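Local coordinates for protein FACT complex subunit SPT16 (Ashbya gossypii, PDB 6A8M) that probably acts, as a subunit of the FACT histone chaperone complex, to reorganize nucleosomes during transcription, DNA replication and DNA repair, at residues Q280-G292 against I302-M314. Sequence-based numbering, arbitrary orientation. Where two conformers were deposited one is given.
Sequences QLDGNGCILASCG and ISRTFLIDPSDEM
Ile308 lies across Ile287 and the turn at Gly283. Its CG1 meets Ile287 CD1 at 3.8 Å, the two side chains crossing at a slant. With CG2 anti to the backbone N, that methyl reaches Gly283 O, 3.4 Å away; Gly283 is the central residue of an inverse gamma turn. An alanine in place of Ile308 would probably leave Ile287 CD1 without this neighbour and open a gap beside the turn. On the same face, Ala289 CB sits at the edge of the Phe306 ring, in its plane, 3.7 Å from CE2. Helix 179-208 touches both residues there, through Leu199 and Ser200. Strands 285-291 and 302-308 are parts of the two arms of an antiparallel beta hairpin in the M24 peptidase-like domain of Spt16. Paired backbone bonds join Gly285 to Ile308, Ile287 to Phe306, Ala289 to Arg304 and Cys291 to Ile302. Gly285 has a positive phi of 67°, which favours glycine. The other face carries Ser290 and Ser303, a non-hydrogen-bonded pair whose buried hydroxyls bond to each other, OG to OG, at 2.7 Å. Both OG atoms stand anti to their carbonyl carbons (chi1 -60° and -67°), which turns the two hydroxyls toward each other. Next to them, Leu288 and Thr305 run side by side, with Leu288 CD2 3.5 Å from Thr305 OG1. The hydroxyl itself hydrogen-bonds to Gln416 O. Further along, Cys286 SG touches Leu307 CD2 at 3.6 Å. The extended Met314 side chain brings SD to 3.8 Å from Gly285 CA. Ser311 OG accepts from Met314 N in a capping box that starts helix 312-332. Arg304 turns its end away from strand 285-291, where it forms a salt bridge with Asp419 and hydrogen bonds to Tyr434 O and Thr435 O.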
loop_
_atom_site.group_PDB
_atom_site.type_symbol
_atom_site.label_atom_id
_atom_site.label_comp_id
_atom_site.label_asym_id
_atom_site.label_seq_id
_atom_site.Cartn_x
_atom_site.Cartn_y
_atom_site.Cartn_z
ATOM N N GLN A 280 17.155 9.967 -22.118
ATOM C CA GLN A 280 17.865 8.793 -22.619
ATOM C C GLN A 280 18.455 7.948 -21.492
ATOM O O GLN A 280 18.944 8.465 -20.483
ATOM C CB GLN A 280 18.981 9.226 -23.573
ATOM C CG GLN A 280 20.057 8.167 -23.822
ATOM C CD GLN A 280 19.600 7.028 -24.724
ATOM O OE1 GLN A 280 18.694 7.192 -25.562
ATOM N NE2 GLN A 280 20.217 5.857 -24.547
ATOM N N LEU A 281 18.368 6.632 -21.660
ATOM C CA LEU A 281 19.028 5.714 -20.745
ATOM C C LEU A 281 20.528 6.002 -20.732
ATOM O O LEU A 281 21.179 5.991 -21.780
ATOM C CB LEU A 281 18.754 4.276 -21.184
ATOM C CG LEU A 281 19.483 3.128 -20.490
ATOM C CD1 LEU A 281 19.170 3.122 -19.024
ATOM C CD2 LEU A 281 19.044 1.820 -21.126
ATOM N N ASP A 282 21.065 6.309 -19.557
ATOM C CA ASP A 282 22.479 6.643 -19.419
ATOM C C ASP A 282 23.194 5.420 -18.873
ATOM O O ASP A 282 23.105 5.118 -17.681
ATOM C CB ASP A 282 22.676 7.858 -18.520
ATOM C CG ASP A 282 24.144 8.198 -18.347
ATOM O OD1 ASP A 282 24.856 8.189 -19.360
ATOM O OD2 ASP A 282 24.586 8.448 -17.209
ATOM N N GLY A 283 23.910 4.719 -19.749
ATOM C CA GLY A 283 24.554 3.465 -19.387
ATOM C C GLY A 283 25.900 3.641 -18.717
ATOM O O GLY A 283 26.904 3.104 -19.178
ATOM N N ASN A 284 25.928 4.393 -17.622
ATOM C CA ASN A 284 27.140 4.650 -16.862
ATOM C C ASN A 284 26.747 4.990 -15.436
ATOM O O ASN A 284 25.660 5.516 -15.198
ATOM C CB ASN A 284 27.948 5.809 -17.440
ATOM C CG ASN A 284 29.109 5.341 -18.257
ATOM O OD1 ASN A 284 30.061 4.751 -17.728
ATOM N ND2 ASN A 284 29.047 5.590 -19.560
ATOM N N GLY A 285 27.652 4.709 -14.503
ATOM C CA GLY A 285 27.442 5.152 -13.127
ATOM C C GLY A 285 26.272 4.442 -12.469
ATOM O O GLY A 285 26.156 3.216 -12.534
ATOM N N CYS A 286 25.386 5.206 -11.818
ATOM C CA CYS A 286 24.270 4.629 -11.072
ATOM C C CYS A 286 22.956 4.691 -11.856
ATOM O O CYS A 286 22.624 5.713 -12.475
ATOM C CB CYS A 286 24.097 5.335 -9.720
ATOM S SG CYS A 286 25.547 5.206 -8.648
ATOM N N ILE A 287 22.211 3.583 -11.829
ATOM C CA ILE A 287 20.880 3.503 -12.420
ATOM C C ILE A 287 19.916 2.983 -11.360
ATOM O O ILE A 287 20.171 1.939 -10.743
ATOM C CB ILE A 287 20.867 2.598 -13.660
ATOM C CG1 ILE A 287 21.877 3.138 -14.679
ATOM C CG2 ILE A 287 19.442 2.478 -14.231
ATOM C CD1 ILE A 287 22.077 2.245 -15.873
ATOM N N LEU A 288 18.828 3.716 -11.135
ATOM C CA LEU A 288 17.856 3.379 -10.106
ATOM C C LEU A 288 16.660 2.668 -10.720
ATOM O O LEU A 288 16.127 3.094 -11.753
ATOM C CB LEU A 288 17.367 4.630 -9.379
ATOM C CG LEU A 288 18.442 5.571 -8.819
ATOM C CD1 LEU A 288 17.754 6.654 -7.996
ATOM C CD2 LEU A 288 19.488 4.849 -7.995
ATOM N N ALA A 289 16.211 1.611 -10.055
ATOM C CA ALA A 289 15.029 0.893 -10.502
ATOM C C ALA A 289 14.138 0.575 -9.315
ATOM O O ALA A 289 14.634 0.274 -8.224
ATOM C CB ALA A 289 15.419 -0.399 -11.220
ATOM N N SER A 290 12.824 0.669 -9.528
ATOM C CA SER A 290 11.848 0.368 -8.483
ATOM C C SER A 290 10.658 -0.348 -9.097
ATOM O O SER A 290 10.122 0.095 -10.115
ATOM C CB SER A 290 11.320 1.633 -7.784
ATOM O OG SER A 290 12.336 2.389 -7.156
ATOM N N CYS A 291 10.192 -1.397 -8.440
ATOM C CA CYS A 291 8.914 -1.905 -8.880
ATOM C C CYS A 291 8.202 -2.492 -7.680
ATOM O O CYS A 291 8.818 -2.836 -6.666
ATOM C CB CYS A 291 9.054 -2.909 -10.026
ATOM S SG CYS A 291 9.860 -4.413 -9.601
ATOM N N GLY A 292 6.890 -2.537 -7.790
ATOM C CA GLY A 292 6.068 -2.973 -6.679
ATOM C C GLY A 292 4.831 -3.657 -7.196
ATOM O O GLY A 292 4.188 -3.147 -8.110
ATOM N N ILE A 302 10.203 -3.067 -4.076
ATOM C CA ILE A 302 11.635 -3.361 -4.121
ATOM C C ILE A 302 12.296 -2.276 -4.956
ATOM O O ILE A 302 11.764 -1.880 -5.994
ATOM C CB ILE A 302 11.940 -4.761 -4.699
ATOM C CG1 ILE A 302 13.446 -5.080 -4.565
ATOM C CG2 ILE A 302 11.421 -4.926 -6.158
ATOM C CD1 ILE A 302 13.810 -6.546 -4.923
ATOM N N SER A 303 13.436 -1.773 -4.485
ATOM C CA SER A 303 14.225 -0.811 -5.248
ATOM C C SER A 303 15.668 -1.272 -5.229
ATOM O O SER A 303 16.178 -1.697 -4.190
ATOM C CB SER A 303 14.150 0.623 -4.698
ATOM O OG SER A 303 12.856 1.174 -4.858
ATOM N N ARG A 304 16.326 -1.162 -6.370
ATOM C CA ARG A 304 17.728 -1.545 -6.472
ATOM C C ARG A 304 18.471 -0.433 -7.187
ATOM O O ARG A 304 17.887 0.341 -7.964
ATOM C CB ARG A 304 17.910 -2.870 -7.241
ATOM C CG ARG A 304 17.283 -4.060 -6.525
ATOM C CD ARG A 304 18.067 -4.354 -5.262
ATOM N NE ARG A 304 17.659 -5.559 -4.534
ATOM C CZ ARG A 304 16.883 -5.521 -3.452
ATOM N NH1 ARG A 304 16.390 -4.345 -3.025
ATOM N NH2 ARG A 304 16.598 -6.643 -2.790
ATOM N N THR A 305 19.771 -0.370 -6.936
ATOM C CA THR A 305 20.676 0.471 -7.707
ATOM C C THR A 305 21.582 -0.450 -8.516
ATOM O O THR A 305 22.127 -1.423 -7.976
ATOM C CB THR A 305 21.519 1.366 -6.787
ATOM O OG1 THR A 305 20.666 2.190 -5.993
ATOM C CG2 THR A 305 22.439 2.267 -7.606
ATOM N N PHE A 306 21.712 -0.179 -9.808
ATOM C CA PHE A 306 22.633 -0.915 -10.653
ATOM C C PHE A 306 23.806 0.003 -10.980
ATOM O O PHE A 306 23.620 1.207 -11.181
ATOM C CB PHE A 306 21.933 -1.425 -11.908
ATOM C CG PHE A 306 20.752 -2.306 -11.614
ATOM C CD1 PHE A 306 20.927 -3.650 -11.309
ATOM C CD2 PHE A 306 19.475 -1.782 -11.598
ATOM C CE1 PHE A 306 19.827 -4.477 -11.011
ATOM C CE2 PHE A 306 18.377 -2.577 -11.281
ATOM C CZ PHE A 306 18.542 -3.930 -10.996
ATOM N N LEU A 307 25.016 -0.555 -10.952
ATOM C CA LEU A 307 26.246 0.205 -11.164
ATOM C C LEU A 307 26.891 -0.240 -12.470
ATOM O O LEU A 307 27.112 -1.438 -12.677
ATOM C CB LEU A 307 27.227 0.012 -9.999
ATOM C CG LEU A 307 26.694 0.272 -8.593
ATOM C CD1 LEU A 307 27.771 -0.068 -7.553
ATOM C CD2 LEU A 307 26.282 1.708 -8.480
ATOM N N ILE A 308 27.166 0.716 -13.354
ATOM C CA ILE A 308 27.822 0.455 -14.634
ATOM C C ILE A 308 29.167 1.153 -14.592
ATOM O O ILE A 308 29.221 2.389 -14.601
ATOM C CB ILE A 308 27.009 0.972 -15.825
ATOM C CG1 ILE A 308 25.530 0.561 -15.704
ATOM C CG2 ILE A 308 27.685 0.557 -17.134
ATOM C CD1 ILE A 308 25.304 -0.908 -15.538
ATOM N N ASP A 309 30.252 0.377 -14.578
ATOM C CA ASP A 309 31.600 0.917 -14.479
ATOM C C ASP A 309 31.679 1.999 -13.396
ATOM O O ASP A 309 32.149 3.110 -13.655
ATOM C CB ASP A 309 32.045 1.472 -15.825
ATOM C CG ASP A 309 32.251 0.386 -16.859
ATOM O OD1 ASP A 309 32.927 -0.603 -16.529
ATOM O OD2 ASP A 309 31.743 0.515 -17.994
ATOM N N PRO A 310 31.211 1.708 -12.187
ATOM C CA PRO A 310 31.117 2.750 -11.155
ATOM C C PRO A 310 32.481 3.273 -10.723
ATOM O O PRO A 310 33.482 2.554 -10.738
ATOM C CB PRO A 310 30.432 2.020 -9.994
ATOM C CG PRO A 310 30.892 0.604 -10.166
ATOM C CD PRO A 310 30.850 0.381 -11.652
ATOM N N SER A 311 32.501 4.538 -10.300
ATOM C CA SER A 311 33.689 5.084 -9.649
ATOM C C SER A 311 33.854 4.507 -8.243
ATOM O O SER A 311 32.934 3.920 -7.673
ATOM C CB SER A 311 33.586 6.593 -9.533
ATOM O OG SER A 311 32.652 6.894 -8.512
ATOM N N ASP A 312 35.049 4.706 -7.664
ATOM C CA ASP A 312 35.298 4.204 -6.312
ATOM C C ASP A 312 34.372 4.857 -5.296
ATOM O O ASP A 312 33.946 4.210 -4.330
ATOM C CB ASP A 312 36.755 4.430 -5.900
ATOM C CG ASP A 312 37.728 3.560 -6.667
ATOM O OD1 ASP A 312 37.313 2.493 -7.177
ATOM O OD2 ASP A 312 38.918 3.938 -6.739
ATOM N N GLU A 313 34.058 6.147 -5.473
ATOM C CA GLU A 313 33.135 6.757 -4.521
ATOM C C GLU A 313 31.739 6.157 -4.644
ATOM O O GLU A 313 31.043 5.990 -3.633
ATOM C CB GLU A 313 33.102 8.275 -4.708
ATOM C CG GLU A 313 34.403 8.947 -4.276
ATOM C CD GLU A 313 34.468 10.413 -4.631
ATOM O OE1 GLU A 313 33.442 10.958 -5.094
ATOM O OE2 GLU A 313 35.557 11.012 -4.445
ATOM N N MET A 314 31.323 5.795 -5.861
ATOM C CA MET A 314 30.022 5.158 -6.019
ATOM C C MET A 314 29.980 3.805 -5.326
ATOM O O MET A 314 29.006 3.490 -4.629
ATOM C CB MET A 314 29.680 5.004 -7.497
ATOM C CG MET A 314 29.458 6.306 -8.195
ATOM S SD MET A 314 29.282 6.055 -9.957
ATOM C CE MET A 314 29.485 7.736 -10.528
HETATM O O HOH W 1 30.741 5.392 -14.925
#